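Long-range contacts in Ras GTPase-activating-like protein IQGAP3 (Homo sapiens, PDB 3ISU), which probably acts as a calmodulin-binding scaffold in signalling linked to small GTPases, the crystallised fragment being its RGC domain: residues K64-A69 / R78-Y83; Y27-L32 / R50-D55; V39-L44 / N101-N106; P23-T28 / N115-R120. One frame throughout, in Å; residues are numbered along the deposited sequence. Where two conformers were deposited one is given.

Contact 1 of 4, residues K64-A69 / R78-Y83; sequences KFEVNA and RFQLHY
Val67 overlaps the ring of Phe79: Val67 CB lies 3.7 Å from Phe79 CE2, the two side chains pointing the same way. Val67 CG2 also reaches Leu81 CD1. Four antiparallel pairs join the two segments of this beta hairpin. Its straightest bond, 177°, runs from Val67 N to Phe79 O at 2.8 Å. On the other face sits a polar row. Glu66 is extended, with CG anti to N (chi1 -175°), which carries Glu66 OE1 to Gln80 NE2 at 3.2 Å, on the anti side of the carboxylate. The same Glu66 OE1 is 3.4 Å from Arg78 NE but well out of the guanidinium plane, a salt bridge of charges alone. With an alanine at Glu66, the Gln80 amide would probably lose its acceptor and Arg78 its nearby negative charge. Lys64 CD rests 3.6 Å from His82 CE1, while Lys64 NZ pairs with Asp60. The hairpin is thus amphipathic: polar and charged residues line one face, and Phe65 and Leu81 turn the other to helix 107-119.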
loop_
_atom_site.group_PDB
_atom_site.type_symbol
_atom_site.label_atom_id
_atom_site.label_comp_id
_atom_site.label_asym_id
_atom_site.label_seq_id
_atom_site.Cartn_x
_atom_site.Cartn_y
_atom_site.Cartn_z
ATOM N N LYS A 64 -5.645 9.885 -6.197
ATOM C CA LYS A 64 -4.718 10.028 -5.052
ATOM C C LYS A 64 -5.236 9.184 -3.906
ATOM O O LYS A 64 -6.431 9.180 -3.621
ATOM C CB LYS A 64 -4.607 11.478 -4.621
ATOM C CG LYS A 64 -3.632 11.751 -3.471
ATOM C CD LYS A 64 -3.523 13.277 -3.346
ATOM C CE LYS A 64 -2.425 13.747 -2.425
ATOM N NZ LYS A 64 -2.531 15.244 -2.337
ATOM N N PHE A 65 -4.333 8.458 -3.255
ATOM C CA PHE A 65 -4.672 7.632 -2.103
ATOM C C PHE A 65 -3.698 7.935 -0.985
ATOM O O PHE A 65 -2.510 8.162 -1.241
ATOM C CB PHE A 65 -4.574 6.166 -2.429
ATOM C CG PHE A 65 -5.476 5.766 -3.534
ATOM C CD1 PHE A 65 -6.755 5.338 -3.278
ATOM C CD2 PHE A 65 -5.058 5.874 -4.838
ATOM C CE1 PHE A 65 -7.607 4.971 -4.320
ATOM C CE2 PHE A 65 -5.921 5.500 -5.897
ATOM C CZ PHE A 65 -7.180 5.071 -5.637
ATOM N N GLU A 66 -4.237 8.019 0.223
ATOM C CA GLU A 66 -3.443 8.327 1.385
ATOM C C GLU A 66 -3.155 6.997 2.046
ATOM O O GLU A 66 -4.071 6.212 2.282
ATOM C CB GLU A 66 -4.241 9.258 2.287
ATOM C CG GLU A 66 -3.480 9.739 3.476
ATOM C CD GLU A 66 -4.189 10.931 4.117
ATOM O OE1 GLU A 66 -4.012 12.058 3.596
ATOM O OE2 GLU A 66 -4.949 10.715 5.095
ATOM N N VAL A 67 -1.873 6.712 2.260
ATOM C CA VAL A 67 -1.449 5.470 2.886
ATOM C C VAL A 67 -0.918 5.816 4.267
ATOM O O VAL A 67 -0.031 6.649 4.411
ATOM C CB VAL A 67 -0.356 4.735 2.095
ATOM C CG1 VAL A 67 -0.067 3.371 2.716
ATOM C CG2 VAL A 67 -0.791 4.545 0.644
ATOM N N ASN A 68 -1.514 5.197 5.266
ATOM C CA ASN A 68 -1.066 5.293 6.625
ATOM C C ASN A 68 -0.580 3.900 6.949
ATOM O O ASN A 68 -0.967 2.899 6.275
ATOM C CB ASN A 68 -2.236 5.718 7.517
ATOM C CG ASN A 68 -2.448 7.187 7.494
ATOM O OD1 ASN A 68 -1.644 7.937 8.061
ATOM N ND2 ASN A 68 -3.515 7.637 6.836
ATOM N N ALA A 69 0.321 3.809 7.927
ATOM C CA ALA A 69 0.822 2.537 8.347
ATOM C C ALA A 69 1.284 2.610 9.797
ATOM O O ALA A 69 1.631 3.709 10.302
ATOM C CB ALA A 69 1.951 2.057 7.472
ATOM N N ARG A 78 2.256 9.615 7.053
ATOM C CA ARG A 78 1.333 9.520 5.939
ATOM C C ARG A 78 2.091 9.809 4.672
ATOM O O ARG A 78 2.935 10.709 4.653
ATOM C CB ARG A 78 0.302 10.635 6.059
ATOM C CG ARG A 78 -1.148 10.276 5.992
ATOM C CD ARG A 78 -1.949 11.460 6.632
ATOM N NE ARG A 78 -1.670 12.707 5.907
ATOM C CZ ARG A 78 -1.753 13.952 6.402
ATOM N NH1 ARG A 78 -2.128 14.181 7.660
ATOM N NH2 ARG A 78 -1.462 14.990 5.615
ATOM N N PHE A 79 1.789 9.093 3.614
ATOM C CA PHE A 79 2.196 9.600 2.303
ATOM C C PHE A 79 1.136 9.254 1.235
ATOM O O PHE A 79 0.163 8.556 1.510
ATOM C CB PHE A 79 3.531 9.031 1.913
ATOM C CG PHE A 79 3.439 7.643 1.489
ATOM C CD1 PHE A 79 3.359 7.334 0.139
ATOM C CD2 PHE A 79 3.386 6.644 2.411
ATOM C CE1 PHE A 79 3.238 6.061 -0.263
ATOM C CE2 PHE A 79 3.280 5.350 2.006
ATOM C CZ PHE A 79 3.203 5.054 0.674
ATOM N N GLN A 80 1.390 9.741 0.034
ATOM C CA GLN A 80 0.374 9.846 -0.996
ATOM C C GLN A 80 0.785 9.004 -2.185
ATOM O O GLN A 80 1.937 9.117 -2.651
ATOM C CB GLN A 80 0.196 11.302 -1.384
ATOM C CG GLN A 80 -0.147 12.281 -0.246
ATOM C CD GLN A 80 -1.393 11.931 0.568
ATOM O OE1 GLN A 80 -2.452 11.580 0.020
ATOM N NE2 GLN A 80 -1.278 12.057 1.898
ATOM N N LEU A 81 -0.101 8.079 -2.587
ATOM C CA LEU A 81 0.087 7.242 -3.775
ATOM C C LEU A 81 -0.785 7.892 -4.860
ATOM O O LEU A 81 -1.925 8.245 -4.594
ATOM C CB LEU A 81 -0.426 5.806 -3.566
ATOM C CG LEU A 81 0.342 4.610 -3.003
ATOM C CD1 LEU A 81 -0.597 3.434 -2.985
ATOM C CD2 LEU A 81 1.549 4.287 -3.899
ATOM N N HIS A 82 -0.238 8.036 -6.059
ATOM C CA HIS A 82 -0.990 8.525 -7.193
ATOM C C HIS A 82 -1.107 7.405 -8.218
ATOM O O HIS A 82 -0.113 6.803 -8.643
ATOM C CB HIS A 82 -0.304 9.747 -7.776
ATOM C CG HIS A 82 -0.332 10.923 -6.860
ATOM N ND1 HIS A 82 -1.372 11.825 -6.850
ATOM C CD2 HIS A 82 0.541 11.336 -5.905
ATOM C CE1 HIS A 82 -1.123 12.767 -5.956
ATOM N NE2 HIS A 82 0.019 12.483 -5.353
ATOM N N TYR A 83 -2.339 7.128 -8.607
ATOM C CA TYR A 83 -2.600 6.056 -9.535
ATOM C C TYR A 83 -1.793 6.267 -10.826
ATOM O O TYR A 83 -1.226 5.310 -11.370
ATOM C CB TYR A 83 -4.081 6.030 -9.816
ATOM C CG TYR A 83 -4.550 4.763 -10.442
ATOM C CD1 TYR A 83 -4.881 3.647 -9.678
ATOM C CD2 TYR A 83 -4.585 4.647 -11.825
ATOM C CE1 TYR A 83 -5.327 2.485 -10.287
ATOM C CE2 TYR A 83 -4.989 3.509 -12.403
ATOM C CZ TYR A 83 -5.378 2.444 -11.654
ATOM O OH TYR A 83 -5.789 1.335 -12.340
#

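Contact 2 of 4, residues Y27-L32 / R50-D55; sequences YTAAQL and RNVIFD
Strands 25-28 and 52-58 run antiparallel, and the first turns into helix 29-35 through a capping box. Tyr27 and Phe54 form a hydrogen-bonded pair: Tyr27 N reaches Phe54 O at 2.9 Å, and Phe54 N returns to Tyr27 O. Thr28 and Ile53 follow as a non-hydrogen-bonded pair. Ala29 N, already in the first turn of the helix, still gives a bond of 2.8 Å to Val52 O, so the helix start is tied to the sheet. The box itself is reciprocal. Thr28 holds OG1 between its backbone N and carbonyl carbon (chi1 71°), where Thr28 OG1 accepts from Gln31 N at 3.0 Å. Gln31 OE1 takes Thr28 N in return, on a lone pair in its carbonyl plane. Between the helix and strand 52-58 the contact is apolar. Ala29 CB sits 3.7 Å from Val52 CB, and both side chains are buried. The Phe54 ring has Tyr27 O and Ala29 CA at its edge. Thr28 CG2 approaches Arg50 O. Leu32 slants across Phe54, with Leu32 CD1 3.6 Å from Phe54 CD2.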
loop_
_atom_site.group_PDB
_atom_site.type_symbol
_atom_site.label_atom_id
_atom_site.label_comp_id
_atom_site.label_asym_id
_atom_site.label_seq_id
_atom_site.Cartn_x
_atom_site.Cartn_y
_atom_site.Cartn_z
ATOM N N TYR A 27 -5.217 -3.561 5.873
ATOM C CA TYR A 27 -4.579 -4.869 5.681
ATOM C C TYR A 27 -3.283 -4.945 6.446
ATOM O O TYR A 27 -2.524 -3.973 6.476
ATOM C CB TYR A 27 -4.238 -5.129 4.205
ATOM C CG TYR A 27 -5.455 -5.404 3.332
ATOM C CD1 TYR A 27 -6.207 -6.548 3.543
ATOM C CD2 TYR A 27 -5.854 -4.531 2.334
ATOM C CE1 TYR A 27 -7.348 -6.842 2.767
ATOM C CE2 TYR A 27 -7.006 -4.826 1.521
ATOM C CZ TYR A 27 -7.727 -5.989 1.745
ATOM O OH TYR A 27 -8.872 -6.323 0.986
ATOM N N THR A 28 -2.977 -6.118 6.979
ATOM C CA THR A 28 -1.651 -6.323 7.546
ATOM C C THR A 28 -0.692 -6.613 6.400
ATOM O O THR A 28 -1.105 -6.993 5.304
ATOM C CB THR A 28 -1.625 -7.501 8.548
ATOM O OG1 THR A 28 -1.771 -8.740 7.838
ATOM C CG2 THR A 28 -2.733 -7.349 9.640
ATOM N N ALA A 29 0.606 -6.475 6.669
ATOM C CA ALA A 29 1.626 -6.907 5.752
ATOM C C ALA A 29 1.461 -8.360 5.360
ATOM O O ALA A 29 1.731 -8.749 4.250
ATOM C CB ALA A 29 3.051 -6.658 6.383
ATOM N N ALA A 30 1.011 -9.205 6.294
ATOM C CA ALA A 30 0.870 -10.595 6.006
ATOM C C ALA A 30 -0.262 -10.800 5.008
ATOM O O ALA A 30 -0.170 -11.665 4.137
ATOM C CB ALA A 30 0.621 -11.390 7.301
ATOM N N GLN A 31 -1.339 -10.052 5.162
ATOM C CA GLN A 31 -2.448 -10.132 4.195
ATOM C C GLN A 31 -2.010 -9.645 2.824
ATOM O O GLN A 31 -2.319 -10.259 1.803
ATOM C CB GLN A 31 -3.636 -9.330 4.689
ATOM C CG GLN A 31 -4.324 -9.958 5.903
ATOM C CD GLN A 31 -5.380 -9.065 6.460
ATOM O OE1 GLN A 31 -5.145 -7.910 6.777
ATOM N NE2 GLN A 31 -6.614 -9.599 6.551
ATOM N N LEU A 32 -1.258 -8.560 2.792
ATOM C CA LEU A 32 -0.737 -8.062 1.500
ATOM C C LEU A 32 0.262 -9.027 0.831
ATOM O O LEU A 32 0.300 -9.197 -0.396
ATOM C CB LEU A 32 -0.135 -6.699 1.709
ATOM C CG LEU A 32 -1.081 -5.575 2.075
ATOM C CD1 LEU A 32 -0.243 -4.322 2.009
ATOM C CD2 LEU A 32 -2.252 -5.493 1.141
ATOM N N ARG A 50 2.323 -9.814 10.462
ATOM C CA ARG A 50 1.011 -9.641 11.095
ATOM C C ARG A 50 0.931 -8.348 11.900
ATOM O O ARG A 50 -0.136 -7.818 12.112
ATOM C CB ARG A 50 0.641 -10.842 11.993
ATOM C CG ARG A 50 0.322 -12.148 11.239
ATOM C CD ARG A 50 -0.045 -13.306 12.204
ATOM N NE ARG A 50 -1.478 -13.413 12.322
ATOM C CZ ARG A 50 -2.129 -13.888 13.377
ATOM N NH1 ARG A 50 -1.465 -14.309 14.448
ATOM N NH2 ARG A 50 -3.451 -13.934 13.341
ATOM N N ASN A 51 2.070 -7.822 12.330
ATOM C CA ASN A 51 2.091 -6.649 13.174
ATOM C C ASN A 51 2.544 -5.415 12.413
ATOM O O ASN A 51 3.044 -4.458 13.003
ATOM C CB ASN A 51 3.049 -6.897 14.356
ATOM C CG ASN A 51 2.630 -8.094 15.186
ATOM O OD1 ASN A 51 3.389 -9.073 15.325
ATOM N ND2 ASN A 51 1.411 -8.040 15.726
ATOM N N VAL A 52 2.349 -5.419 11.098
ATOM C CA VAL A 52 2.557 -4.209 10.312
ATOM C C VAL A 52 1.195 -3.985 9.672
ATOM O O VAL A 52 0.690 -4.891 9.014
ATOM C CB VAL A 52 3.616 -4.423 9.217
ATOM C CG1 VAL A 52 3.651 -3.261 8.233
ATOM C CG2 VAL A 52 4.999 -4.630 9.832
ATOM N N ILE A 53 0.619 -2.812 9.847
ATOM C CA ILE A 53 -0.743 -2.562 9.403
ATOM C C ILE A 53 -0.772 -1.371 8.471
ATOM O O ILE A 53 -0.202 -0.294 8.790
ATOM C CB ILE A 53 -1.690 -2.323 10.614
ATOM C CG1 ILE A 53 -1.766 -3.594 11.469
ATOM C CG2 ILE A 53 -3.094 -1.914 10.147
ATOM C CD1 ILE A 53 -0.835 -3.563 12.684
ATOM N N PHE A 54 -1.397 -1.579 7.297
ATOM C CA PHE A 54 -1.618 -0.520 6.302
ATOM C C PHE A 54 -3.069 -0.107 6.224
ATOM O O PHE A 54 -3.941 -0.981 6.239
ATOM C CB PHE A 54 -1.210 -1.036 4.933
ATOM C CG PHE A 54 0.231 -1.354 4.838
ATOM C CD1 PHE A 54 1.153 -0.332 4.590
ATOM C CD2 PHE A 54 0.678 -2.646 5.010
ATOM C CE1 PHE A 54 2.490 -0.610 4.494
ATOM C CE2 PHE A 54 2.026 -2.935 4.945
ATOM C CZ PHE A 54 2.934 -1.904 4.712
ATOM N N ASP A 55 -3.336 1.195 6.145
ATOM C CA ASP A 55 -4.679 1.705 5.943
ATOM C C ASP A 55 -4.611 2.650 4.765
ATOM O O ASP A 55 -3.840 3.615 4.810
ATOM C CB ASP A 55 -5.183 2.493 7.146
ATOM C CG ASP A 55 -5.574 1.582 8.325
ATOM O OD1 ASP A 55 -6.640 0.901 8.246
ATOM O OD2 ASP A 55 -4.806 1.553 9.320
#

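Contact 3 of 4, residues V39-L44 / N101-N106; sequences VEIEDL and NKAKVN
Three flat carboxylates, those of Asp43, Glu40 and Glu42, meet two lysine chains here. Asp43 OD2 takes Lys102 NZ at 2.7 Å on its anti lone pair, the one away from the other oxygen. This is a salt bridge with a hydrogen bond in it. Lys102 is extended beyond CG, and that length carries its amine past Glu42 to Asp43. Glu42 crosses the lysine at about a right angle and brings Glu42 OE1 to 3.8 Å from Lys102 CG. The Glu40 side chain lies beside Lys104, pointing the same way, with Glu40 OE2 3.7 Å from Lys104 CD. The opposite charges, Glu40 OE2 and Lys104 NZ, stay 4.5 Å apart, too far for a salt bridge. Were Glu40 replaced by an alanine, the aliphatic part of Lys104 would probably be left without its neighbour and free to turn. On the buried face Ile41 CG1 touches Ala103 CB at 4.2 Å. The backbones are joined by three bonds. Glu42 N gives to Lys102 O, and Lys104 N gives to Glu40 O at 2.8 Å. Val39 N gives to Lys104 O. A type II turn from Ile41 to Leu44 follows the first strand, and Asn106 ends the second by capping Leu109 N. Val39 and Glu40 both face Lys104, which is a classic beta bulge in the outermost strand of an antiparallel sheet.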
loop_
_atom_site.group_PDB
_atom_site.type_symbol
_atom_site.label_atom_id
_atom_site.label_comp_id
_atom_site.label_asym_id
_atom_site.label_seq_id
_atom_site.Cartn_x
_atom_site.Cartn_y
_atom_site.Cartn_z
ATOM N N VAL A 39 5.964 -7.645 -1.416
ATOM C CA VAL A 39 7.054 -8.517 -1.888
ATOM C C VAL A 39 8.016 -8.823 -0.756
ATOM O O VAL A 39 8.386 -10.006 -0.538
ATOM C CB VAL A 39 7.814 -7.839 -3.067
ATOM C CG1 VAL A 39 9.100 -8.604 -3.410
ATOM C CG2 VAL A 39 6.882 -7.766 -4.259
ATOM N N GLU A 40 8.404 -7.783 -0.040
ATOM C CA GLU A 40 9.350 -7.871 1.072
ATOM C C GLU A 40 9.312 -6.646 1.941
ATOM O O GLU A 40 8.876 -5.555 1.514
ATOM C CB GLU A 40 10.797 -8.078 0.583
ATOM C CG GLU A 40 11.465 -6.861 0.032
ATOM C CD GLU A 40 12.993 -7.068 -0.284
ATOM O OE1 GLU A 40 13.357 -8.174 -0.724
ATOM O OE2 GLU A 40 13.804 -6.114 -0.093
ATOM N N ILE A 41 9.785 -6.796 3.180
ATOM C CA ILE A 41 10.082 -5.659 4.015
ATOM C C ILE A 41 11.513 -5.883 4.474
ATOM O O ILE A 41 11.818 -6.819 5.233
ATOM C CB ILE A 41 9.140 -5.461 5.232
ATOM C CG1 ILE A 41 7.660 -5.331 4.787
ATOM C CG2 ILE A 41 9.567 -4.242 5.981
ATOM C CD1 ILE A 41 6.642 -5.194 5.939
ATOM N N GLU A 42 12.412 -5.056 3.966
ATOM C CA GLU A 42 13.823 -5.240 4.256
ATOM C C GLU A 42 14.069 -5.178 5.771
ATOM O O GLU A 42 13.524 -4.323 6.443
ATOM C CB GLU A 42 14.637 -4.163 3.520
ATOM C CG GLU A 42 15.987 -4.643 3.137
ATOM C CD GLU A 42 16.904 -3.503 2.690
ATOM O OE1 GLU A 42 16.436 -2.322 2.563
ATOM O OE2 GLU A 42 18.102 -3.818 2.501
ATOM N N ASP A 43 14.860 -6.116 6.289
ATOM C CA ASP A 43 15.206 -6.186 7.726
ATOM C C ASP A 43 14.010 -6.469 8.642
ATOM O O ASP A 43 14.066 -6.141 9.828
ATOM C CB ASP A 43 15.868 -4.891 8.225
ATOM C CG ASP A 43 17.141 -4.552 7.466
ATOM O OD1 ASP A 43 17.938 -5.479 7.224
ATOM O OD2 ASP A 43 17.301 -3.370 7.079
ATOM N N LEU A 44 12.917 -7.027 8.110
ATOM C CA LEU A 44 11.824 -7.438 8.987
ATOM C C LEU A 44 11.526 -8.880 8.646
ATOM O O LEU A 44 11.124 -9.179 7.521
ATOM C CB LEU A 44 10.553 -6.595 8.809
ATOM C CG LEU A 44 9.486 -6.765 9.905
ATOM C CD1 LEU A 44 9.956 -6.327 11.287
ATOM C CD2 LEU A 44 8.227 -5.999 9.533
ATOM N N ASN A 101 10.365 3.424 2.664
ATOM C CA ASN A 101 11.792 3.043 2.508
ATOM C C ASN A 101 12.161 1.540 2.369
ATOM O O ASN A 101 12.983 1.167 1.536
ATOM C CB ASN A 101 12.640 3.668 3.618
ATOM N N LYS A 102 11.553 0.669 3.153
ATOM C CA LYS A 102 11.940 -0.737 3.145
ATOM C C LYS A 102 10.850 -1.719 2.726
ATOM O O LYS A 102 11.132 -2.912 2.619
ATOM C CB LYS A 102 12.494 -1.111 4.519
ATOM C CG LYS A 102 13.889 -0.517 4.809
ATOM C CD LYS A 102 14.472 -1.035 6.120
ATOM C CE LYS A 102 15.916 -0.575 6.314
ATOM N NZ LYS A 102 16.389 -0.909 7.694
ATOM N N ALA A 103 9.627 -1.262 2.476
ATOM C CA ALA A 103 8.558 -2.170 2.043
ATOM C C ALA A 103 8.439 -2.163 0.535
ATOM O O ALA A 103 8.147 -1.131 -0.038
ATOM C CB ALA A 103 7.215 -1.793 2.664
ATOM N N LYS A 104 8.607 -3.288 -0.108
ATOM C CA LYS A 104 8.548 -3.325 -1.566
ATOM C C LYS A 104 7.221 -3.922 -1.940
ATOM O O LYS A 104 6.826 -4.955 -1.382
ATOM C CB LYS A 104 9.675 -4.158 -2.149
ATOM C CG LYS A 104 11.056 -3.519 -2.136
ATOM C CD LYS A 104 12.000 -4.476 -2.923
ATOM C CE LYS A 104 13.323 -3.849 -3.367
ATOM N NZ LYS A 104 13.993 -4.772 -4.377
ATOM N N VAL A 105 6.494 -3.269 -2.841
ATOM C CA VAL A 105 5.172 -3.711 -3.247
ATOM C C VAL A 105 5.181 -3.927 -4.750
ATOM O O VAL A 105 5.915 -3.204 -5.472
ATOM C CB VAL A 105 4.016 -2.767 -2.845
ATOM C CG1 VAL A 105 3.858 -2.744 -1.321
ATOM C CG2 VAL A 105 4.232 -1.371 -3.365
ATOM N N ASN A 106 4.441 -4.930 -5.194
ATOM C CA ASN A 106 4.356 -5.248 -6.609
ATOM C C ASN A 106 3.405 -4.253 -7.274
ATOM O O ASN A 106 2.270 -4.131 -6.882
ATOM C CB ASN A 106 3.805 -6.642 -6.768
ATOM C CG ASN A 106 3.690 -7.044 -8.224
ATOM O OD1 ASN A 106 2.634 -6.918 -8.804
ATOM N ND2 ASN A 106 4.810 -7.459 -8.824
#

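Contact 4 of 4, residues P23-T28 / N115-R120; sequences PSLHYT and NKKFLR
Lys117 crosses Leu25 at about a right angle and presses on it along most of its length. Lys117 CB lies only 3.2 Å from Leu25 CD2, tighter than a normal carbon contact. Lys117 CG follows at 3.3 Å from the same Leu25 CD2, and Lys117 CD also stays against that methyl. The chain bends at chi2 (-80°) and chi3 (141°), and the bends bring its end over to Tyr27. There Lys117 CE is 3.8 Å from Tyr27 OH. The tip, Lys117 NZ, comes to 3.3 Å from Tyr27 OH. Leu25 is buried and is shared with the next residue of the helix. Leu25 CD1 is 3.6 Å from Phe118 CE1, and Leu25 CG is about as near. The leucine and the phenylalanine come from opposite directions. Phe118 CE2 meets the start of the other segment. Pro23 O lies in the ring plane at the edge, 3.7 Å from Phe118 CE2. Ser24 CA is also near that plane, at the edge, and Pro23 CB is 4.3 Å from Phe118 CE2. The helix ends here with a wider pi-type turn, closed by a weak bond from Arg120 N to Asn115 O. Phe118 also meets the ring of Phe65 and touches Pro58. The C-terminal end of helix 107-119 therefore packs on strand 25-28, an outermost strand of the four-stranded sheet, and reaches its two inner strands, 52-58 and 64-71.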
loop_
_atom_site.group_PDB
_atom_site.type_symbol
_atom_site.label_atom_id
_atom_site.label_comp_id
_atom_site.label_asym_id
_atom_site.label_seq_id
_atom_site.Cartn_x
_atom_site.Cartn_y
_atom_site.Cartn_z
ATOM N N PRO A 23 -15.024 4.842 2.093
ATOM C CA PRO A 23 -14.382 3.579 1.737
ATOM C C PRO A 23 -12.895 3.528 2.124
ATOM O O PRO A 23 -12.179 4.523 1.974
ATOM C CB PRO A 23 -14.537 3.536 0.215
ATOM C CG PRO A 23 -14.522 4.985 -0.206
ATOM C CD PRO A 23 -14.862 5.836 1.015
ATOM N N SER A 24 -12.456 2.374 2.620
ATOM C CA SER A 24 -11.057 2.177 2.997
ATOM C C SER A 24 -10.591 0.727 2.834
ATOM O O SER A 24 -11.376 -0.186 2.560
ATOM C CB SER A 24 -10.803 2.654 4.429
ATOM O OG SER A 24 -11.295 1.720 5.371
ATOM N N LEU A 25 -9.278 0.558 2.958
ATOM C CA LEU A 25 -8.643 -0.733 2.971
ATOM C C LEU A 25 -7.747 -0.750 4.207
ATOM O O LEU A 25 -6.990 0.181 4.434
ATOM C CB LEU A 25 -7.790 -0.932 1.740
ATOM C CG LEU A 25 -8.521 -1.005 0.396
ATOM C CD1 LEU A 25 -7.478 -1.269 -0.712
ATOM C CD2 LEU A 25 -9.635 -2.077 0.454
ATOM N N HIS A 26 -7.907 -1.794 4.996
ATOM C CA HIS A 26 -7.118 -2.039 6.174
ATOM C C HIS A 26 -6.540 -3.445 6.031
ATOM O O HIS A 26 -7.287 -4.438 6.028
ATOM C CB HIS A 26 -8.040 -1.898 7.390
ATOM C CG HIS A 26 -7.408 -2.241 8.698
ATOM N ND1 HIS A 26 -6.826 -1.294 9.515
ATOM C CD2 HIS A 26 -7.321 -3.418 9.369
ATOM C CE1 HIS A 26 -6.387 -1.874 10.618
ATOM N NE2 HIS A 26 -6.662 -3.166 10.550
ATOM N N TYR A 27 -5.217 -3.561 5.873
ATOM C CA TYR A 27 -4.579 -4.869 5.681
ATOM C C TYR A 27 -3.283 -4.945 6.446
ATOM O O TYR A 27 -2.524 -3.973 6.476
ATOM C CB TYR A 27 -4.238 -5.129 4.205
ATOM C CG TYR A 27 -5.455 -5.404 3.332
ATOM C CD1 TYR A 27 -6.207 -6.548 3.543
ATOM C CD2 TYR A 27 -5.854 -4.531 2.334
ATOM C CE1 TYR A 27 -7.348 -6.842 2.767
ATOM C CE2 TYR A 27 -7.006 -4.826 1.521
ATOM C CZ TYR A 27 -7.727 -5.989 1.745
ATOM O OH TYR A 27 -8.872 -6.323 0.986
ATOM N N THR A 28 -2.977 -6.118 6.979
ATOM C CA THR A 28 -1.651 -6.323 7.546
ATOM C C THR A 28 -0.692 -6.613 6.400
ATOM O O THR A 28 -1.105 -6.993 5.304
ATOM C CB THR A 28 -1.625 -7.501 8.548
ATOM O OG1 THR A 28 -1.771 -8.740 7.838
ATOM C CG2 THR A 28 -2.733 -7.349 9.640
ATOM N N ASN A 115 -7.823 -0.771 -7.880
ATOM C CA ASN A 115 -8.963 -0.907 -8.815
ATOM C C ASN A 115 -10.179 -1.620 -8.208
ATOM O O ASN A 115 -11.314 -1.155 -8.342
ATOM C CB ASN A 115 -8.600 -1.747 -10.050
ATOM C CG ASN A 115 -7.699 -1.019 -11.042
ATOM O OD1 ASN A 115 -7.483 0.188 -10.928
ATOM N ND2 ASN A 115 -7.191 -1.758 -12.045
ATOM N N LYS A 116 -9.919 -2.791 -7.637
ATOM C CA LYS A 116 -10.941 -3.668 -7.104
ATOM C C LYS A 116 -11.643 -3.012 -5.931
ATOM O O LYS A 116 -12.889 -3.034 -5.832
ATOM C CB LYS A 116 -10.300 -4.972 -6.656
ATOM C CG LYS A 116 -11.227 -6.090 -6.222
ATOM C CD LYS A 116 -10.431 -7.412 -6.041
ATOM N N LYS A 117 -10.857 -2.417 -5.047
ATOM C CA LYS A 117 -11.399 -1.876 -3.812
ATOM C C LYS A 117 -11.961 -0.439 -3.951
ATOM O O LYS A 117 -12.876 -0.069 -3.220
ATOM C CB LYS A 117 -10.352 -2.001 -2.687
ATOM C CG LYS A 117 -9.815 -3.445 -2.491
ATOM C CD LYS A 117 -10.763 -4.353 -1.681
ATOM C CE LYS A 117 -10.807 -5.794 -2.229
ATOM N NZ LYS A 117 -11.246 -6.805 -1.199
ATOM N N PHE A 118 -11.455 0.354 -4.891
ATOM C CA PHE A 118 -11.810 1.773 -4.966
ATOM C C PHE A 118 -12.383 2.269 -6.300
ATOM O O PHE A 118 -13.392 2.969 -6.309
ATOM C CB PHE A 118 -10.606 2.645 -4.676
ATOM C CG PHE A 118 -10.121 2.568 -3.268
ATOM C CD1 PHE A 118 -8.859 2.082 -2.991
ATOM C CD2 PHE A 118 -10.919 3.028 -2.216
ATOM C CE1 PHE A 118 -8.387 2.032 -1.692
ATOM C CE2 PHE A 118 -10.455 2.970 -0.922
ATOM C CZ PHE A 118 -9.184 2.471 -0.667
ATOM N N LEU A 119 -11.692 1.986 -7.399
ATOM C CA LEU A 119 -12.042 2.577 -8.711
ATOM C C LEU A 119 -13.288 1.951 -9.327
ATOM O O LEU A 119 -13.906 2.578 -10.191
ATOM C CB LEU A 119 -10.868 2.493 -9.692
ATOM C CG LEU A 119 -9.583 3.202 -9.235
ATOM C CD1 LEU A 119 -8.691 3.374 -10.456
ATOM C CD2 LEU A 119 -9.860 4.553 -8.545
ATOM N N ARG A 120 -13.643 0.742 -8.859
ATOM C CA ARG A 120 -14.861 0.031 -9.286
ATOM C C ARG A 120 -16.101 0.626 -8.597
ATOM O O ARG A 120 -16.178 0.628 -7.359
ATOM C CB ARG A 120 -14.749 -1.475 -8.971
#

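Contacts 1, 2 and 4 all reach the four-stranded antiparallel sheet, whose order is 25-28, 52-58, 64-71, 74-82. Contact 2 joins its first two strands and contact 1 its last two; their centres lie about 15 Å apart. Asn68 N to Asp55 O, at 2.8 Å, is a probable hydrogen bond between them. Contact 4 shares strand 25-28 with contact 2 and brings in the C-terminal helix, which also touches contact 1. Contact 3 belongs to the separate three-stranded sheet; its centre is about 20 Å from that of contact 4, but it packs on contact 2 through Ile41 and Leu44. Contacts 3 and 4 each span contact 1 in sequence, so distant parts of the chain close one compact domain.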